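Local coordinates for protein putative zinc protease (Bordetella pertussis, PDB 3IH6) that is probably part of a zinc-dependent endopeptidase of the M16 family, of which this chain forms a domain of the inactive, non-catalytic type, at residues 32-37 against 178-183; 40-45 against 159-164; 49-52 against 57-60. All coordinates share one frame; numbering follows the deposited sequence.

Contact 1 of 3, residues 32-37 against 178-183; sequences HLPAAG and VAYLVR
Tyr180 is the central residue of the contact between 32-37 and 178-183, and Pro34 lies on one face of its ring in a CH-pi contact. Pro34 CG stands 3.7 Å from the ring centroid, 13° off the ring normal. Pro34 CB reaches towards the hydroxyl end of the tyrosine, and Pro34 CD sits over the side of Tyr180 CD2 and CE2. Three carbons of the proline ring thus spread along the aromatic face. Tyr180 CG is anti to its own carbonyl carbon (chi1 -70°), which sends the ring out from the helix end to the loop.

A second aromatic group is close by. The His32 and Tyr180 rings have planes at 88°, with centroids 5.9 Å apart. They meet obliquely, His32 NE2 lying 4.1 Å from Tyr180 CE2.

The contact joins two exits from regular structure in an alpha+beta domain whose helices pack on an antiparallel sheet. Residues 32-37 lead from strand 26-32 into helix 39-52. Tyr180 ends helix 170-180, and Leu181 after it centres an inverse gamma turn, with a weak bond from Val182 N to Tyr180 O. Pro34 also touches Asp40 and Leu44 of helix 39-52.

The polar link is a water. It donates to His32 O at 2.9 Å and to Tyr180 O at 3.0 Å, so one molecule bridges the two backbone carbonyls. The same water lies over the centre of one face of the His32 imidazole. His32 O also touches the tyrosine ring directly, 3.5 Å from Tyr180 CD2.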
loop_
_atom_site.group_PDB
_atom_site.type_symbol
_atom_site.label_atom_id
_atom_site.label_comp_id
_atom_site.label_asym_id
_atom_site.label_seq_id
_atom_site.Cartn_x
_atom_site.Cartn_y
_atom_site.Cartn_z
ATOM N N HIS E 32 28.625 -9.792 9.477
ATOM C CA HIS E 32 28.679 -8.402 8.982
ATOM C C HIS E 32 28.667 -8.211 7.463
ATOM O O HIS E 32 29.118 -9.076 6.732
ATOM C CB HIS E 32 29.769 -7.548 9.658
ATOM C CG HIS E 32 31.170 -7.843 9.215
ATOM N ND1 HIS E 32 32.034 -8.620 9.965
ATOM C CD2 HIS E 32 31.892 -7.396 8.157
ATOM C CE1 HIS E 32 33.223 -8.649 9.376
ATOM N NE2 HIS E 32 33.166 -7.913 8.280
ATOM N N LEU E 33 28.142 -7.075 7.004
ATOM C CA LEU E 33 28.094 -6.760 5.565
ATOM C C LEU E 33 29.401 -6.139 5.102
ATOM O O LEU E 33 30.053 -5.483 5.893
ATOM C CB LEU E 33 26.949 -5.765 5.260
ATOM C CG LEU E 33 25.515 -6.202 5.625
ATOM C CD1 LEU E 33 24.510 -5.069 5.501
ATOM C CD2 LEU E 33 25.078 -7.418 4.841
ATOM N N PRO E 34 29.769 -6.321 3.811
ATOM C CA PRO E 34 30.738 -5.441 3.146
ATOM C C PRO E 34 30.208 -4.005 3.132
ATOM O O PRO E 34 29.002 -3.788 3.289
ATOM C CB PRO E 34 30.731 -5.924 1.681
ATOM C CG PRO E 34 30.157 -7.300 1.716
ATOM C CD PRO E 34 29.266 -7.383 2.917
ATOM N N ALA E 35 31.110 -3.052 2.924
ATOM C CA ALA E 35 30.770 -1.679 2.554
ATOM C C ALA E 35 29.797 -1.680 1.374
ATOM O O ALA E 35 29.894 -2.540 0.499
ATOM C CB ALA E 35 32.043 -0.944 2.196
ATOM N N ALA E 36 28.838 -0.752 1.374
ATOM C CA ALA E 36 27.789 -0.701 0.334
ATOM C C ALA E 36 28.354 -0.332 -1.041
ATOM O O ALA E 36 27.758 -0.666 -2.067
ATOM C CB ALA E 36 26.663 0.288 0.729
ATOM N N GLY E 37 29.499 0.362 -1.043
ATOM C CA GLY E 37 30.205 0.710 -2.271
ATOM C C GLY E 37 31.026 -0.422 -2.888
ATOM O O GLY E 37 31.496 -0.315 -4.046
ATOM N N VAL E 178 31.218 -16.653 0.176
ATOM C CA VAL E 178 32.316 -17.406 0.827
ATOM C C VAL E 178 33.249 -16.580 1.753
ATOM O O VAL E 178 33.639 -17.078 2.812
ATOM C CB VAL E 178 33.089 -18.315 -0.142
ATOM C CG1 VAL E 178 34.372 -18.809 0.519
ATOM C CG2 VAL E 178 32.219 -19.510 -0.524
ATOM N N ALA E 179 33.577 -15.331 1.390
ATOM C CA ALA E 179 34.439 -14.495 2.263
ATOM C C ALA E 179 33.738 -13.878 3.494
ATOM O O ALA E 179 34.405 -13.638 4.502
ATOM C CB ALA E 179 35.171 -13.401 1.452
ATOM N N TYR E 180 32.425 -13.617 3.413
ATOM C CA TYR E 180 31.663 -13.056 4.529
ATOM C C TYR E 180 30.934 -14.069 5.402
ATOM O O TYR E 180 30.652 -13.793 6.586
ATOM C CB TYR E 180 30.719 -11.910 4.056
ATOM C CG TYR E 180 31.552 -10.720 3.676
ATOM C CD1 TYR E 180 32.153 -10.644 2.410
ATOM C CD2 TYR E 180 31.867 -9.732 4.615
ATOM C CE1 TYR E 180 33.008 -9.582 2.072
ATOM C CE2 TYR E 180 32.713 -8.667 4.275
ATOM C CZ TYR E 180 33.266 -8.613 3.006
ATOM O OH TYR E 180 34.098 -7.601 2.679
ATOM N N LEU E 181 30.599 -15.232 4.856
ATOM C CA LEU E 181 29.879 -16.201 5.687
ATOM C C LEU E 181 30.909 -17.174 6.282
ATOM O O LEU E 181 31.118 -18.306 5.807
ATOM C CB LEU E 181 28.700 -16.836 4.946
ATOM C CG LEU E 181 27.683 -15.814 4.405
ATOM C CD1 LEU E 181 26.594 -16.452 3.553
ATOM C CD2 LEU E 181 27.017 -14.985 5.531
ATOM N N VAL E 182 31.602 -16.670 7.308
ATOM C CA VAL E 182 32.714 -17.381 7.922
ATOM C C VAL E 182 32.597 -17.333 9.426
ATOM O O VAL E 182 32.195 -16.316 9.998
ATOM C CB VAL E 182 34.125 -16.837 7.474
ATOM C CG1 VAL E 182 34.431 -17.220 5.999
ATOM C CG2 VAL E 182 34.271 -15.341 7.714
ATOM N N ARG E 183 32.937 -18.445 10.076
ATOM C CA ARG E 183 32.878 -18.529 11.540
ATOM C C ARG E 183 33.483 -17.307 12.289
ATOM O O ARG E 183 32.847 -16.776 13.229
ATOM C CB ARG E 183 33.505 -19.819 12.030
ATOM C CG ARG E 183 33.613 -19.838 13.544
ATOM C CD ARG E 183 33.569 -21.218 14.154
ATOM N NE ARG E 183 33.350 -21.037 15.591
ATOM C CZ ARG E 183 32.588 -21.811 16.353
ATOM N NH1 ARG E 183 31.940 -22.853 15.835
ATOM N NH2 ARG E 183 32.469 -21.525 17.643
HETATM O O HOH W 1 30.805 -11.119 7.845
#

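Contact 2 of 3, residues 40-45 against 159-164; sequences DFVGLD and FLQRDR
Val42 CG1 is anti to the carbonyl carbon of its residue (chi1 -57°), and this turns it onto the amide of Gln161. The glutamine chain bends at chi2 (-54°), which brings its amide back across the valine and beside Phe41. The setting is a helix-helix crossing in the helical layer of an M16-type domain. Helices 39-52 and 157-167 approach to 9.8 Å between the axes of the short segments, at a signed crossing angle of -65°.

Val42 uses both branches. CG1 meets Gln161 OE1 at 3.4 Å and also touches Gln161 CD. CG2 reaches the aliphatic base of the arginine, 3.9 Å from Arg164 CB. Val42 is buried and accounts for much of the surface shared by the two segments.

Phe41 meets the other end of the amide. Its CD2 lies 3.5 Å from Gln161 NE2. The ring and amide planes are nearly parallel, but NE2 meets the ring obliquely, so the pair is not described as a stack.

Arg164 is extended from CG to NE and lies beside the glutamine on its own helix. Gln161 OE1 sits at the guanidinium edge, in plane, and accepts a weak bond from Arg164 NH1. Leu160 CD2 covers one guanidinium face. The stronger partner of Arg164 is Gly37 O, which takes a hydrogen bond from NH2. The helices are also joined through one water. It accepts from Val42 N at 3.3 Å, accepts weakly from Arg164 NH1, and can donate to Gln161 OE1 at 2.8 Å.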
loop_
_atom_site.group_PDB
_atom_site.type_symbol
_atom_site.label_atom_id
_atom_site.label_comp_id
_atom_site.label_asym_id
_atom_site.label_seq_id
_atom_site.Cartn_x
_atom_site.Cartn_y
_atom_site.Cartn_z
ATOM N N ASP E 40 31.201 -6.726 -3.632
ATOM C CA ASP E 40 30.689 -7.763 -2.715
ATOM C C ASP E 40 29.338 -7.499 -2.070
ATOM O O ASP E 40 28.601 -8.430 -1.706
ATOM C CB ASP E 40 31.747 -8.054 -1.647
ATOM C CG ASP E 40 33.005 -8.619 -2.268
ATOM O OD1 ASP E 40 32.845 -9.211 -3.353
ATOM O OD2 ASP E 40 34.125 -8.433 -1.725
ATOM N N PHE E 41 28.990 -6.239 -1.919
ATOM C CA PHE E 41 27.773 -5.951 -1.167
ATOM C C PHE E 41 26.585 -6.606 -1.845
ATOM O O PHE E 41 25.817 -7.321 -1.188
ATOM C CB PHE E 41 27.574 -4.444 -0.959
ATOM C CG PHE E 41 26.340 -4.090 -0.167
ATOM C CD1 PHE E 41 26.441 -3.797 1.192
ATOM C CD2 PHE E 41 25.088 -4.025 -0.782
ATOM C CE1 PHE E 41 25.339 -3.459 1.934
ATOM C CE2 PHE E 41 23.965 -3.664 -0.053
ATOM C CZ PHE E 41 24.093 -3.361 1.313
ATOM N N VAL E 42 26.398 -6.373 -3.137
ATOM C CA VAL E 42 25.252 -7.010 -3.777
ATOM C C VAL E 42 25.369 -8.511 -3.837
ATOM O O VAL E 42 24.326 -9.206 -3.793
ATOM C CB VAL E 42 24.838 -6.434 -5.143
ATOM C CG1 VAL E 42 24.541 -4.979 -5.004
ATOM C CG2 VAL E 42 25.865 -6.678 -6.176
ATOM N N GLY E 43 26.608 -9.017 -3.887
ATOM C CA GLY E 43 26.852 -10.448 -3.863
ATOM C C GLY E 43 26.158 -11.045 -2.641
ATOM O O GLY E 43 25.398 -12.006 -2.726
ATOM N N LEU E 44 26.403 -10.442 -1.499
ATOM C CA LEU E 44 25.868 -10.954 -0.261
ATOM C C LEU E 44 24.361 -10.720 -0.193
ATOM O O LEU E 44 23.626 -11.498 0.431
ATOM C CB LEU E 44 26.577 -10.303 0.926
ATOM C CG LEU E 44 26.469 -11.017 2.280
ATOM C CD1 LEU E 44 26.819 -12.471 2.204
ATOM C CD2 LEU E 44 27.287 -10.314 3.343
ATOM N N ASP E 45 23.913 -9.664 -0.858
ATOM C CA ASP E 45 22.488 -9.325 -0.931
ATOM C C ASP E 45 21.800 -10.496 -1.676
ATOM O O ASP E 45 20.899 -11.160 -1.136
ATOM C CB ASP E 45 22.385 -7.997 -1.694
ATOM C CG ASP E 45 21.097 -7.237 -1.430
ATOM O OD1 ASP E 45 20.328 -7.660 -0.547
ATOM O OD2 ASP E 45 20.879 -6.189 -2.113
ATOM N N PHE E 159 21.507 3.528 -8.529
ATOM C CA PHE E 159 21.629 3.015 -9.871
ATOM C C PHE E 159 22.729 1.996 -10.054
ATOM O O PHE E 159 22.584 1.048 -10.843
ATOM C CB PHE E 159 21.807 4.171 -10.865
ATOM C CG PHE E 159 20.647 5.083 -10.897
ATOM C CD1 PHE E 159 19.478 4.712 -11.569
ATOM C CD2 PHE E 159 20.683 6.282 -10.214
ATOM C CE1 PHE E 159 18.385 5.564 -11.583
ATOM C CE2 PHE E 159 19.597 7.125 -10.237
ATOM C CZ PHE E 159 18.448 6.754 -10.922
ATOM N N LEU E 160 23.829 2.185 -9.334
ATOM C CA LEU E 160 24.989 1.326 -9.497
ATOM C C LEU E 160 24.703 -0.081 -8.990
ATOM O O LEU E 160 25.112 -1.049 -9.653
ATOM C CB LEU E 160 26.243 1.923 -8.834
ATOM C CG LEU E 160 27.543 1.090 -8.793
ATOM C CD1 LEU E 160 28.098 0.701 -10.180
ATOM C CD2 LEU E 160 28.619 1.832 -7.966
ATOM N N GLN E 161 23.983 -0.192 -7.854
ATOM C CA GLN E 161 23.659 -1.493 -7.262
ATOM C C GLN E 161 22.836 -2.277 -8.277
ATOM O O GLN E 161 23.103 -3.452 -8.521
ATOM C CB GLN E 161 22.919 -1.393 -5.897
ATOM C CG GLN E 161 23.665 -0.759 -4.670
ATOM C CD GLN E 161 25.027 -1.373 -4.322
ATOM O OE1 GLN E 161 25.749 -1.848 -5.191
ATOM N NE2 GLN E 161 25.398 -1.327 -3.026
ATOM N N ARG E 162 21.872 -1.606 -8.909
ATOM C CA ARG E 162 21.083 -2.199 -9.987
ATOM C C ARG E 162 21.972 -2.734 -11.105
ATOM O O ARG E 162 21.775 -3.869 -11.568
ATOM C CB ARG E 162 20.088 -1.169 -10.556
ATOM C CG ARG E 162 18.928 -1.769 -11.340
ATOM C CD ARG E 162 19.215 -1.846 -12.810
ATOM N NE ARG E 162 19.270 -0.505 -13.364
ATOM C CZ ARG E 162 18.563 -0.097 -14.409
ATOM N NH1 ARG E 162 18.680 1.162 -14.828
ATOM N NH2 ARG E 162 17.768 -0.947 -15.045
ATOM N N ASP E 163 22.947 -1.924 -11.538
ATOM C CA ASP E 163 23.807 -2.324 -12.648
ATOM C C ASP E 163 24.660 -3.523 -12.287
ATOM O O ASP E 163 24.797 -4.449 -13.082
ATOM C CB ASP E 163 24.673 -1.169 -13.172
ATOM C CG ASP E 163 23.866 -0.171 -14.012
ATOM O OD1 ASP E 163 22.876 -0.587 -14.671
ATOM O OD2 ASP E 163 24.219 1.028 -13.987
ATOM N N ARG E 164 25.195 -3.502 -11.071
ATOM C CA ARG E 164 26.008 -4.600 -10.532
ATOM C C ARG E 164 25.200 -5.887 -10.414
ATOM O O ARG E 164 25.714 -6.956 -10.626
ATOM C CB ARG E 164 26.518 -4.220 -9.158
ATOM C CG ARG E 164 27.653 -3.212 -9.187
ATOM C CD ARG E 164 27.920 -2.665 -7.804
ATOM N NE ARG E 164 29.210 -1.966 -7.801
ATOM C CZ ARG E 164 29.700 -1.236 -6.800
ATOM N NH1 ARG E 164 29.022 -1.063 -5.664
ATOM N NH2 ARG E 164 30.874 -0.660 -6.948
HETATM O O HOH W 2 27.667 -3.704 -4.511
#

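Contact 3 of 3, residues 49-52 against 57-60; sequences TILA and SRLY
A tight turn between consecutive helices joins the C-terminal end of helix 39-52 to the start of helix 58-63. Two backbone bonds close it. Leu59 N donates to Leu51 O at 2.8 Å, and the donor lies in the carbonyl plane. Arg58 N makes a weaker bond to Ile50 O at 3.3 Å. Ile50 O also receives a CA-H...O contact from Ser57 CA. Carbonyls at the end of the first helix thus meet amides at the start of the second.

Ser57 is the N-cap of helix 58-63. Its OG sits between the backbone N and the carbonyl carbon (chi1 71°), where it accepts from Tyr60 N at 3.2 Å. The same OG is hydrogen-bonded to Thr54 O in the intervening loop. Ser57 CB packs 3.3 Å from Leu51 O.

Side chains close the corner around this backbone. Leu51 CD2 lies 3.8 Å from Arg58 CB and also touches Arg58 CG, so the arginine offers its aliphatic base here. Its charged end leads away to Lys114 O and Glu120. Leu59 CD1 stands 4.3 Å from both Leu51 CB and Ala52 CB. Leu59 also packs on Leu104 and Leu108 of helix 97-109, and on Val72 of strand 71-77. The whole is a buried corner between consecutive helices, with a serine N-cap starting the second.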
loop_
_atom_site.group_PDB
_atom_site.type_symbol
_atom_site.label_atom_id
_atom_site.label_comp_id
_atom_site.label_asym_id
_atom_site.label_seq_id
_atom_site.Cartn_x
_atom_site.Cartn_y
_atom_site.Cartn_z
ATOM N N THR E 49 19.217 -14.236 -0.339
ATOM C CA THR E 49 17.968 -14.693 -0.970
ATOM C C THR E 49 18.096 -16.144 -1.416
ATOM O O THR E 49 17.141 -16.906 -1.305
ATOM C CB THR E 49 17.651 -13.873 -2.242
ATOM O OG1 THR E 49 17.391 -12.527 -1.911
ATOM C CG2 THR E 49 16.448 -14.419 -2.988
ATOM N N ILE E 50 19.268 -16.522 -1.936
ATOM C CA ILE E 50 19.472 -17.907 -2.321
ATOM C C ILE E 50 19.423 -18.799 -1.084
ATOM O O ILE E 50 18.889 -19.880 -1.148
ATOM C CB ILE E 50 20.810 -18.127 -3.040
ATOM C CG1 ILE E 50 20.809 -17.438 -4.422
ATOM C CG2 ILE E 50 21.152 -19.657 -3.097
ATOM C CD1 ILE E 50 22.214 -17.257 -5.013
ATOM N N LEU E 51 19.988 -18.338 0.022
ATOM C CA LEU E 51 20.055 -19.112 1.264
ATOM C C LEU E 51 18.761 -19.228 2.016
ATOM O O LEU E 51 18.515 -20.238 2.709
ATOM C CB LEU E 51 21.125 -18.517 2.231
ATOM C CG LEU E 51 22.519 -18.583 1.586
ATOM C CD1 LEU E 51 23.440 -17.530 2.154
ATOM C CD2 LEU E 51 23.118 -19.995 1.672
ATOM N N ALA E 52 17.937 -18.203 1.924
ATOM C CA ALA E 52 16.871 -18.053 2.916
ATOM C C ALA E 52 15.476 -18.005 2.374
ATOM O O ALA E 52 14.555 -18.225 3.110
ATOM C CB ALA E 52 17.153 -16.818 3.821
ATOM N N SER E 57 15.453 -22.788 -1.021
ATOM C CA SER E 57 16.609 -22.088 -0.462
ATOM C C SER E 57 17.513 -23.084 0.314
ATOM O O SER E 57 17.027 -24.099 0.767
ATOM C CB SER E 57 16.137 -21.003 0.481
ATOM O OG SER E 57 15.599 -21.602 1.655
ATOM N N ARG E 58 18.789 -22.765 0.504
ATOM C CA ARG E 58 19.739 -23.706 1.104
ATOM C C ARG E 58 19.330 -23.992 2.552
ATOM O O ARG E 58 19.226 -25.159 2.963
ATOM C CB ARG E 58 21.193 -23.190 1.021
ATOM C CG ARG E 58 21.779 -22.977 -0.405
ATOM C CD ARG E 58 21.800 -24.316 -1.228
ATOM N NE ARG E 58 22.491 -24.245 -2.527
ATOM C CZ ARG E 58 23.807 -24.410 -2.686
ATOM N NH1 ARG E 58 24.600 -24.621 -1.638
ATOM N NH2 ARG E 58 24.350 -24.318 -3.887
ATOM N N LEU E 59 19.072 -22.935 3.321
ATOM C CA LEU E 59 18.595 -23.088 4.687
ATOM C C LEU E 59 17.310 -23.934 4.791
ATOM O O LEU E 59 17.233 -24.868 5.611
ATOM C CB LEU E 59 18.443 -21.734 5.394
ATOM C CG LEU E 59 19.764 -20.975 5.632
ATOM C CD1 LEU E 59 19.529 -19.508 6.139
ATOM C CD2 LEU E 59 20.618 -21.722 6.605
ATOM N N TYR E 60 16.307 -23.588 3.999
ATOM C CA TYR E 60 15.049 -24.281 4.110
ATOM C C TYR E 60 15.275 -25.765 3.909
ATOM O O TYR E 60 14.848 -26.565 4.733
ATOM C CB TYR E 60 13.999 -23.728 3.141
ATOM C CG TYR E 60 12.586 -24.296 3.341
ATOM C CD1 TYR E 60 11.621 -23.555 4.033
ATOM C CD2 TYR E 60 12.206 -25.555 2.802
ATOM C CE1 TYR E 60 10.314 -24.039 4.240
ATOM C CE2 TYR E 60 10.868 -26.059 2.990
ATOM C CZ TYR E 60 9.942 -25.260 3.697
ATOM O OH TYR E 60 8.665 -25.686 3.889
#

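Helix 39-52 is shared by contacts 2 and 3, and contact 1 holds the loop before it. The second segments follow in the order 57-60, 159-164 and 178-183, so contact 3 lies within the span of contact 2, and contact 2 within that of contact 1. The centres of contacts 1 and 2 are about 13 Å apart. Those of contacts 1 and 3 are about 17 Å apart, and those of contacts 2 and 3 about 19 Å. Ala35 O touches Phe41 between contacts 1 and 2, and Leu181 packs on Leu51 between contacts 1 and 3. Contacts 1 and 2 bring late helices 170-180 and 157-167 against the start of helix 39-52. Contact 3 turns its far end into helix 58-63.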